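Local atomic coordinates of 6-phospho-beta-glucosidase (PDB entry 1UP6), a protein that hydrolyses cellobiose 6'-phosphate to glucose 6-phosphate and glucose, using NAD+ and a manganese ion as cofactors. Residues A[101-106]-A[243-248]; A[324-329]-A[349-354]. One frame throughout, in Å; residues are numbered along the deposited sequence.

Contact 1 (A[101-106]-A[243-248]); sequences IGQETT and LRYYLM. With G6P (6-O-phosphono-alpha-D-glucopyranose), chain K.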
ATOM      1  N   ILE A 101     -31.339  -3.654 -17.227  1.00 16.43           N
ATOM      2  CA  ILE A 101     -30.864  -2.589 -18.121  1.00 16.00           C
ATOM      3  C   ILE A 101     -30.119  -3.160 -19.328  1.00 16.20           C
ATOM      4  O   ILE A 101     -29.166  -3.933 -19.179  1.00 15.99           O
ATOM      5  CB  ILE A 101     -29.913  -1.617 -17.355  1.00 16.72           C
ATOM      6  CG1 ILE A 101     -30.631  -0.873 -16.205  1.00 15.29           C
ATOM      7  CG2 ILE A 101     -29.182  -0.615 -18.328  1.00 15.04           C
ATOM      8  CD1 ILE A 101     -31.783  -0.079 -16.641  1.00 12.76           C
ATOM      9  N   GLY A 102     -30.574  -2.770 -20.513  1.00 16.07           N
ATOM     10  CA  GLY A 102     -29.886  -3.081 -21.753  1.00 17.25           C
ATOM     11  C   GLY A 102     -29.337  -1.808 -22.372  1.00 17.60           C
ATOM     12  O   GLY A 102     -30.092  -0.905 -22.724  1.00 18.01           O
ATOM     13  N   GLN A 103     -28.018  -1.711 -22.465  1.00 18.16           N
ATOM     14  CA  GLN A 103     -27.371  -0.446 -22.827  1.00 18.22           C
ATOM     15  C   GLN A 103     -26.012  -0.723 -23.463  1.00 18.49           C
ATOM     16  O   GLN A 103     -25.363  -1.698 -23.136  1.00 18.02           O
ATOM     17  CB  GLN A 103     -27.272   0.469 -21.593  1.00 17.61           C
ATOM     18  CG  GLN A 103     -27.273   1.986 -21.863  1.00 16.79           C
ATOM     19  CD  GLN A 103     -25.889   2.537 -22.335  1.00 18.45           C
ATOM     20  OE1 GLN A 103     -24.809   2.072 -21.907  1.00 18.53           O
ATOM     21  NE2 GLN A 103     -25.933   3.512 -23.211  1.00 15.97           N
ATOM     22  N   GLU A 104     -25.620   0.133 -24.398  1.00 19.44           N
ATOM     23  CA  GLU A 104     -24.408  -0.036 -25.208  1.00 20.16           C
ATOM     24  C   GLU A 104     -23.123  -0.345 -24.391  1.00 19.90           C
ATOM     25  O   GLU A 104     -22.375  -1.264 -24.735  1.00 19.76           O
ATOM     26  CB  GLU A 104     -24.238   1.230 -26.083  1.00 20.28           C
ATOM     27  CG  GLU A 104     -23.012   1.164 -26.984  1.00 24.82           C
ATOM     28  CD  GLU A 104     -22.555   2.505 -27.557  1.00 29.76           C
ATOM     29  OE1 GLU A 104     -23.240   3.528 -27.383  1.00 28.99           O
ATOM     30  OE2 GLU A 104     -21.482   2.528 -28.224  1.00 34.70           O
ATOM     31  N   THR A 105     -22.894   0.398 -23.304  1.00 19.68           N
ATOM     32  CA  THR A 105     -21.660   0.267 -22.537  1.00 21.18           C
ATOM     33  C   THR A 105     -21.819  -0.100 -21.064  1.00 21.11           C
ATOM     34  O   THR A 105     -20.847  -0.450 -20.413  1.00 22.22           O
ATOM     35  CB  THR A 105     -20.807   1.551 -22.645  1.00 21.57           C
ATOM     36  OG1 THR A 105     -21.539   2.659 -22.124  1.00 21.91           O
ATOM     37  CG2 THR A 105     -20.615   1.968 -24.102  1.00 23.53           C
ATOM     38  N   THR A 106     -23.033  -0.069 -20.548  1.00 20.76           N
ATOM     39  CA  THR A 106     -23.260  -0.176 -19.111  1.00 20.84           C
ATOM     40  C   THR A 106     -24.033  -1.435 -18.785  1.00 20.38           C
ATOM     41  O   THR A 106     -25.118  -1.636 -19.334  1.00 21.23           O
ATOM     42  CB  THR A 106     -24.090   1.075 -18.650  1.00 21.51           C
ATOM     43  OG1 THR A 106     -23.300   2.265 -18.845  1.00 23.26           O
ATOM     44  CG2 THR A 106     -24.378   1.058 -17.132  1.00 19.68           C
ATOM     45  N   LEU A 243     -24.518   7.373 -14.734  1.00 18.67           N
ATOM     46  CA  LEU A 243     -24.851   6.932 -13.383  1.00 18.86           C
ATOM     47  C   LEU A 243     -26.335   6.743 -13.177  1.00 18.49           C
ATOM     48  O   LEU A 243     -26.745   6.017 -12.293  1.00 18.38           O
ATOM     49  CB  LEU A 243     -24.301   7.856 -12.306  1.00 18.52           C
ATOM     50  CG  LEU A 243     -23.035   7.331 -11.586  1.00 21.57           C
ATOM     51  CD1 LEU A 243     -23.231   6.010 -10.858  1.00 19.89           C
ATOM     52  CD2 LEU A 243     -21.833   7.199 -12.561  1.00 19.89           C
ATOM     53  N   ARG A 244     -27.133   7.389 -14.016  1.00 18.07           N
ATOM     54  CA  ARG A 244     -28.575   7.197 -14.018  1.00 17.86           C
ATOM     55  C   ARG A 244     -28.997   5.725 -14.094  1.00 17.37           C
ATOM     56  O   ARG A 244     -29.973   5.361 -13.460  1.00 15.68           O
ATOM     57  CB  ARG A 244     -29.208   7.940 -15.194  1.00 18.56           C
ATOM     58  CG  ARG A 244     -29.632   9.352 -14.864  1.00 20.89           C
ATOM     59  CD  ARG A 244     -29.378  10.341 -15.995  1.00 26.21           C
ATOM     60  NE  ARG A 244     -30.332  10.212 -17.088  1.00 29.90           N
ATOM     61  CZ  ARG A 244     -30.027   9.847 -18.337  1.00 31.03           C
ATOM     62  NH1 ARG A 244     -28.781   9.562 -18.691  1.00 28.62           N
ATOM     63  NH2 ARG A 244     -31.001   9.767 -19.244  1.00 32.31           N
ATOM     64  N   TYR A 245     -28.262   4.886 -14.850  1.00 16.86           N
ATOM     65  CA  TYR A 245     -28.645   3.477 -14.975  1.00 16.96           C
ATOM     66  C   TYR A 245     -28.471   2.766 -13.631  1.00 16.97           C
ATOM     67  O   TYR A 245     -29.179   1.811 -13.342  1.00 16.88           O
ATOM     68  CB  TYR A 245     -27.862   2.781 -16.113  1.00 17.51           C
ATOM     69  CG  TYR A 245     -28.067   3.457 -17.430  1.00 16.71           C
ATOM     70  CD1 TYR A 245     -29.270   3.328 -18.109  1.00 19.26           C
ATOM     71  CD2 TYR A 245     -27.082   4.276 -17.981  1.00 17.48           C
ATOM     72  CE1 TYR A 245     -29.486   3.986 -19.327  1.00 17.62           C
ATOM     73  CE2 TYR A 245     -27.285   4.935 -19.179  1.00 14.37           C
ATOM     74  CZ  TYR A 245     -28.480   4.791 -19.838  1.00 17.22           C
ATOM     75  OH  TYR A 245     -28.699   5.447 -21.025  1.00 18.43           O
ATOM     76  N   TYR A 246     -27.535   3.258 -12.809  1.00 16.81           N
ATOM     77  CA  TYR A 246     -27.300   2.708 -11.473  1.00 16.96           C
ATOM     78  C   TYR A 246     -28.321   3.270 -10.489  1.00 18.26           C
ATOM     79  O   TYR A 246     -29.091   2.525  -9.911  1.00 20.01           O
ATOM     80  CB  TYR A 246     -25.854   2.957 -11.004  1.00 15.96           C
ATOM     81  CG  TYR A 246     -24.820   2.211 -11.814  1.00 16.54           C
ATOM     82  CD1 TYR A 246     -24.311   2.745 -13.009  1.00 13.32           C
ATOM     83  CD2 TYR A 246     -24.374   0.946 -11.415  1.00 16.51           C
ATOM     84  CE1 TYR A 246     -23.378   2.044 -13.764  1.00 12.90           C
ATOM     85  CE2 TYR A 246     -23.434   0.241 -12.168  1.00 16.15           C
ATOM     86  CZ  TYR A 246     -22.937   0.797 -13.340  1.00 15.11           C
ATOM     87  OH  TYR A 246     -22.014   0.099 -14.090  1.00 15.23           O
ATOM     88  N   LEU A 247     -28.384   4.592 -10.346  1.00 18.49           N
ATOM     89  CA  LEU A 247     -29.120   5.236  -9.260  1.00 18.02           C
ATOM     90  C   LEU A 247     -30.605   5.463  -9.549  1.00 18.41           C
ATOM     91  O   LEU A 247     -31.418   5.724  -8.628  1.00 17.11           O
ATOM     92  CB  LEU A 247     -28.472   6.570  -8.937  1.00 18.76           C
ATOM     93  CG  LEU A 247     -27.326   6.720  -7.914  1.00 19.78           C
ATOM     94  CD1 LEU A 247     -27.051   5.472  -7.069  1.00 18.60           C
ATOM     95  CD2 LEU A 247     -26.095   7.209  -8.604  1.00 16.50           C
HETATM   96  N   MSE A 248     -30.964   5.406 -10.834  1.00 18.32           N
HETATM   97  CA  MSE A 248     -32.385   5.462 -11.234  1.00 18.56           C
HETATM   98  C   MSE A 248     -32.773   4.255 -12.093  1.00 17.34           C
HETATM   99  O   MSE A 248     -33.432   4.431 -13.130  1.00 16.31           O
HETATM  100  CB  MSE A 248     -32.710   6.771 -11.984  1.00 19.15           C
HETATM  101  CG  MSE A 248     -32.285   8.043 -11.246  1.00 24.71           C
HETATM  102 SE   MSE A 248     -32.420   9.764 -12.254  1.00 36.02          SE
HETATM  103  CE  MSE A 248     -34.204   9.696 -12.722  1.00 31.86           C
TER
HETATM  104  C1  G6P K1418     -21.843   9.129 -25.535  0.50 27.45           C
HETATM  105  C2  G6P K1418     -20.750   8.197 -25.032  0.50 26.26           C
HETATM  106  C3  G6P K1418     -20.181   7.429 -26.196  0.50 25.86           C
HETATM  107  C4  G6P K1418     -21.238   6.676 -26.956  0.50 24.81           C
HETATM  108  C5  G6P K1418     -22.355   7.626 -27.370  0.50 23.99           C
HETATM  109  C6  G6P K1418     -23.489   6.812 -28.003  0.50 20.11           C
HETATM  110  O1  G6P K1418     -22.378   9.846 -24.411  0.50 28.38           O
HETATM  111  O2  G6P K1418     -19.701   8.965 -24.463  0.50 27.67           O
HETATM  112  O3  G6P K1418     -19.199   6.510 -25.763  0.50 25.31           O
HETATM  113  O4  G6P K1418     -20.596   6.161 -28.117  0.50 27.32           O
HETATM  114  O5  G6P K1418     -22.841   8.339 -26.215  0.50 26.17           O
HETATM  115  O6  G6P K1418     -24.306   7.632 -28.834  0.50 16.45           O
HETATM  116  P   G6P K1418     -25.156   6.946 -29.954  0.50 15.61           P
HETATM  117  O1P G6P K1418     -25.477   8.070 -31.048  0.50 15.53           O
HETATM  118  O2P G6P K1418     -26.453   6.452 -29.498  0.50 14.93           O
HETATM  119  O3P G6P K1418     -24.334   5.927 -30.778  0.50 13.82           O
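Over one face of the Tyr245 ring lies the CG methylene of Gln103, a CH-pi contact 4.0 Å from CG to the ring centroid and 24° off the normal, shifted toward the rim that bears the hydroxyl. The Gln103 amide is turned only 26° from the ring plane. Two methyl groups reach the same tyrosine obliquely: CG2 of Ile101 stands 4.0 Å from CD1 of Tyr245, and CG2 of Thr106 touches its CB. That methyl is shared: CG2 of Thr106 also lies, again obliquely, 3.6 Å from CE1 of Tyr246. OG1 of Thr106 sits beside the backbone N and CG2 anti to it, which turns the methyl toward both tyrosines.

No hydrogen bond crosses the contact; the two tyrosines offer broad carbon surfaces to small aliphatic groups. Gln103 suits its place by having two uses. With CG anti to the backbone N (chi1 -152°), its methylene lies over Tyr245, and the bend at chi2 returns OE1 to the loop, where Thr105 N donates to Gln103 OE1 at 2.9 Å from above the carbonyl plane. A weak bond from Thr106 N reaches the same oxygen, so the loop is held from within, mainly by the Thr105 bond.

Between these residues Glu104 faces the ligands. Its OE1 lies 3.4 Å from C6 of glucose 6-phosphate, while OE2 pairs with Arg81 and bonds the NAD ribose. Gln103 and Thr106 also touch Tyr242, the catalytic proton acceptor, whose basicity Glu104 probably raises, as in relatives. The packing joins the Rossmann-type NAD domain to the C-terminal domain beside a family 4 glycosidase active site.

Contact 2 (A[324-329]-A[349-354]); sequences IENLPD and QGKGDH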
ATOM      1  N   ILE A 324      -5.286   8.921  -7.388  1.00 17.47           N
ATOM      2  CA  ILE A 324      -6.231   8.839  -6.278  1.00 17.13           C
ATOM      3  C   ILE A 324      -5.625   7.923  -5.226  1.00 17.43           C
ATOM      4  O   ILE A 324      -5.500   6.710  -5.422  1.00 17.52           O
ATOM      5  CB  ILE A 324      -7.611   8.316  -6.751  1.00 16.67           C
ATOM      6  CG1 ILE A 324      -8.284   9.287  -7.737  1.00 15.52           C
ATOM      7  CG2 ILE A 324      -8.502   8.035  -5.553  1.00 16.33           C
ATOM      8  CD1 ILE A 324      -8.899  10.564  -7.073  1.00 11.76           C
ATOM      9  N   GLU A 325      -5.247   8.506  -4.107  1.00 17.91           N
ATOM     10  CA  GLU A 325      -4.394   7.788  -3.158  1.00 19.69           C
ATOM     11  C   GLU A 325      -5.111   6.676  -2.434  1.00 18.45           C
ATOM     12  O   GLU A 325      -4.525   5.894  -1.768  1.00 19.02           O
ATOM     13  CB  GLU A 325      -3.729   8.760  -2.170  1.00 19.71           C
ATOM     14  CG  GLU A 325      -4.635   9.345  -1.115  1.00 23.06           C
ATOM     15  CD  GLU A 325      -3.866  10.308  -0.208  1.00 32.74           C
ATOM     16  OE1 GLU A 325      -3.661  11.495  -0.608  1.00 33.43           O
ATOM     17  OE2 GLU A 325      -3.422   9.879   0.899  1.00 35.38           O
ATOM     18  N   ASN A 326      -6.397   6.639  -2.630  1.00 18.96           N
ATOM     19  CA  ASN A 326      -7.454   5.873  -1.992  1.00 18.77           C
ATOM     20  C   ASN A 326      -7.725   4.580  -2.754  1.00 18.38           C
ATOM     21  O   ASN A 326      -8.564   3.772  -2.379  1.00 18.43           O
ATOM     22  CB  ASN A 326      -8.717   6.735  -1.963  1.00 19.67           C
ATOM     23  CG  ASN A 326      -9.204   6.864  -0.543  1.00 20.50           C
ATOM     24  OD1 ASN A 326      -8.588   6.378   0.401  1.00 27.51           O
ATOM     25  ND2 ASN A 326     -10.351   7.549  -0.397  1.00 15.95           N
ATOM     26  N   LEU A 327      -7.145   4.463  -3.952  1.00 17.44           N
ATOM     27  CA  LEU A 327      -7.394   3.326  -4.840  1.00 17.84           C
ATOM     28  C   LEU A 327      -6.060   2.637  -5.163  1.00 17.61           C
ATOM     29  O   LEU A 327      -5.013   3.283  -5.123  1.00 16.69           O
ATOM     30  CB  LEU A 327      -8.103   3.822  -6.123  1.00 17.34           C
ATOM     31  CG  LEU A 327      -9.585   4.196  -5.917  1.00 17.34           C
ATOM     32  CD1 LEU A 327     -10.213   4.833  -7.147  1.00 13.52           C
ATOM     33  CD2 LEU A 327     -10.421   3.000  -5.453  1.00 14.79           C
ATOM     34  N   PRO A 328      -6.061   1.339  -5.466  1.00 17.58           N
ATOM     35  CA  PRO A 328      -4.811   0.697  -5.894  1.00 17.93           C
ATOM     36  C   PRO A 328      -4.217   1.401  -7.108  1.00 18.68           C
ATOM     37  O   PRO A 328      -4.953   1.988  -7.924  1.00 19.47           O
ATOM     38  CB  PRO A 328      -5.229  -0.733  -6.190  1.00 17.25           C
ATOM     39  CG  PRO A 328      -6.446  -0.946  -5.313  1.00 16.54           C
ATOM     40  CD  PRO A 328      -7.169   0.374  -5.383  1.00 17.64           C
ATOM     41  N   ASP A 329      -2.897   1.375  -7.205  1.00 18.84           N
ATOM     42  CA  ASP A 329      -2.179   2.003  -8.290  1.00 19.01           C
ATOM     43  C   ASP A 329      -2.479   1.437  -9.656  1.00 19.18           C
ATOM     44  O   ASP A 329      -2.409   2.183 -10.644  1.00 18.44           O
ATOM     45  CB  ASP A 329      -0.687   1.936  -8.022  1.00 19.45           C
ATOM     46  CG  ASP A 329      -0.297   2.756  -6.818  1.00 21.82           C
ATOM     47  OD1 ASP A 329      -0.781   3.893  -6.683  1.00 24.46           O
ATOM     48  OD2 ASP A 329       0.447   2.339  -5.923  1.00 28.19           O
ATOM     49  N   GLN A 349      -4.186  13.935  -6.897  1.00 17.06           N
ATOM     50  CA  GLN A 349      -5.491  14.573  -6.698  1.00 17.06           C
ATOM     51  C   GLN A 349      -6.035  14.460  -5.262  1.00 17.11           C
ATOM     52  O   GLN A 349      -7.082  14.999  -4.981  1.00 17.74           O
ATOM     53  CB  GLN A 349      -6.555  14.002  -7.656  1.00 16.17           C
ATOM     54  CG  GLN A 349      -6.309  14.168  -9.127  1.00 15.41           C
ATOM     55  CD  GLN A 349      -7.582  13.869  -9.928  1.00 15.01           C
ATOM     56  OE1 GLN A 349      -8.334  14.784 -10.233  1.00 16.09           O
ATOM     57  NE2 GLN A 349      -7.834  12.593 -10.236  1.00 10.69           N
ATOM     58  N   GLY A 350      -5.364  13.730  -4.380  1.00 17.44           N
ATOM     59  CA  GLY A 350      -5.848  13.466  -3.034  1.00 17.12           C
ATOM     60  C   GLY A 350      -6.736  12.230  -2.997  1.00 18.16           C
ATOM     61  O   GLY A 350      -6.647  11.342  -3.868  1.00 19.01           O
ATOM     62  N   LYS A 351      -7.599  12.185  -1.988  1.00 18.18           N
ATOM     63  CA  LYS A 351      -8.542  11.083  -1.735  1.00 18.38           C
ATOM     64  C   LYS A 351      -9.822  11.143  -2.568  1.00 17.84           C
ATOM     65  O   LYS A 351     -10.338  12.222  -2.832  1.00 17.61           O
ATOM     66  CB  LYS A 351      -8.937  11.082  -0.254  1.00 17.73           C
ATOM     67  CG  LYS A 351      -7.784  10.650   0.643  1.00 21.55           C
ATOM     68  CD  LYS A 351      -8.012  11.025   2.119  1.00 26.86           C
ATOM     69  CE  LYS A 351      -6.854  10.518   3.017  1.00 30.12           C
ATOM     70  NZ  LYS A 351      -6.353  11.604   3.955  1.00 32.81           N
ATOM     71  N   GLY A 352     -10.324   9.977  -2.974  1.00 17.49           N
ATOM     72  CA  GLY A 352     -11.634   9.859  -3.560  1.00 16.44           C
ATOM     73  C   GLY A 352     -12.694   9.751  -2.471  1.00 16.42           C
ATOM     74  O   GLY A 352     -12.434   9.310  -1.365  1.00 16.20           O
ATOM     75  N   ASP A 353     -13.902  10.163  -2.819  1.00 16.15           N
ATOM     76  CA  ASP A 353     -15.099  10.113  -1.983  1.00 16.08           C
ATOM     77  C   ASP A 353     -15.627   8.664  -1.852  1.00 16.19           C
ATOM     78  O   ASP A 353     -15.678   7.921  -2.853  1.00 16.06           O
ATOM     79  CB  ASP A 353     -16.118  11.020  -2.690  1.00 15.98           C
ATOM     80  CG  ASP A 353     -17.418  11.152  -1.974  1.00 16.30           C
ATOM     81  OD1 ASP A 353     -18.227  10.198  -1.899  1.00 17.33           O
ATOM     82  OD2 ASP A 353     -17.760  12.223  -1.464  1.00 19.33           O
ATOM     83  N   HIS A 354     -16.019   8.269  -0.635  1.00 15.72           N
ATOM     84  CA  HIS A 354     -16.581   6.916  -0.372  1.00 16.32           C
ATOM     85  C   HIS A 354     -17.667   6.486  -1.344  1.00 16.23           C
ATOM     86  O   HIS A 354     -17.715   5.342  -1.768  1.00 16.94           O
ATOM     87  CB  HIS A 354     -17.146   6.806   1.064  1.00 16.23           C
ATOM     88  CG  HIS A 354     -16.143   7.117   2.138  1.00 16.39           C
ATOM     89  ND1 HIS A 354     -14.808   6.794   2.019  1.00 20.12           N
ATOM     90  CD2 HIS A 354     -16.277   7.734   3.338  1.00 14.64           C
ATOM     91  CE1 HIS A 354     -14.164   7.193   3.103  1.00 16.38           C
ATOM     92  NE2 HIS A 354     -15.030   7.771   3.914  1.00 15.15           N
TER
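Glu325 N donates to the carbonyl of Gly350, the 3.2 Å bond from N to O being nearly straight at 164°. The same Gly350 oxygen receives a CA-H...O contact from Ile324, so one acceptor serves two adjacent residues. Asn326 uses its amide: ND2 lies 2.9 Å from Gly352 O, which sits in the amide plane, though the bond is bent to 131° at the hydrogen.

Ile324 to Leu327 form a type I beta turn, closed by Leu327 N to Ile324 O, in the connection between strands 312-319 and 332-340 of an antiparallel sheet. The facing segment runs from strand 343-346 into helix 354-376, where Asp353 is the N-cap and its OD1 accepts from Phe355 N. With Asn326 replaced by alanine, Gly352 O is likely to lose its side-chain donor, and the turn its tie to the chain entering the helix.

Gly352 lets the chain pass close to Ile324, whose CG2 lies 3.7 Å from Gly352 N; a side chain there would crowd that methyl. With phi at 88°, a CB on Gly350 would press against the carbonyl O of Gln349. Glu325 CG lies between its backbone N and carbonyl carbon, which lays the extended chain across Lys351, the charged ends staying beyond salt-bridge range. Gln349 NE2 borders Ile324 CD1 but donates to Ser323 OG and Tyr188 O, and Lys187 NZ satisfies the carbonyls of Gln349 and Lys351.

Contact 1 and contact 2 follow one another along the chain and do not touch: their centres are 24 Å apart and their nearest atoms about 11 Å. Contact 1 joins two domains at the active site, the Gln103 side chain coming about 9 Å from both manganese and NAD, whereas contact 2 lies within the C-terminal domain, away from the substrate, NAD and metal sites. Helix 354-376 runs between their surroundings: 349-354 leads into it, Leu327 packs on its Leu357, and Tyr246 meets its Phe359 edge-to-face. Both also border the second subunit, through Leu247 and Met248 against Val395 of that subunit and through Asp353 in a salt bridge to its Lys384.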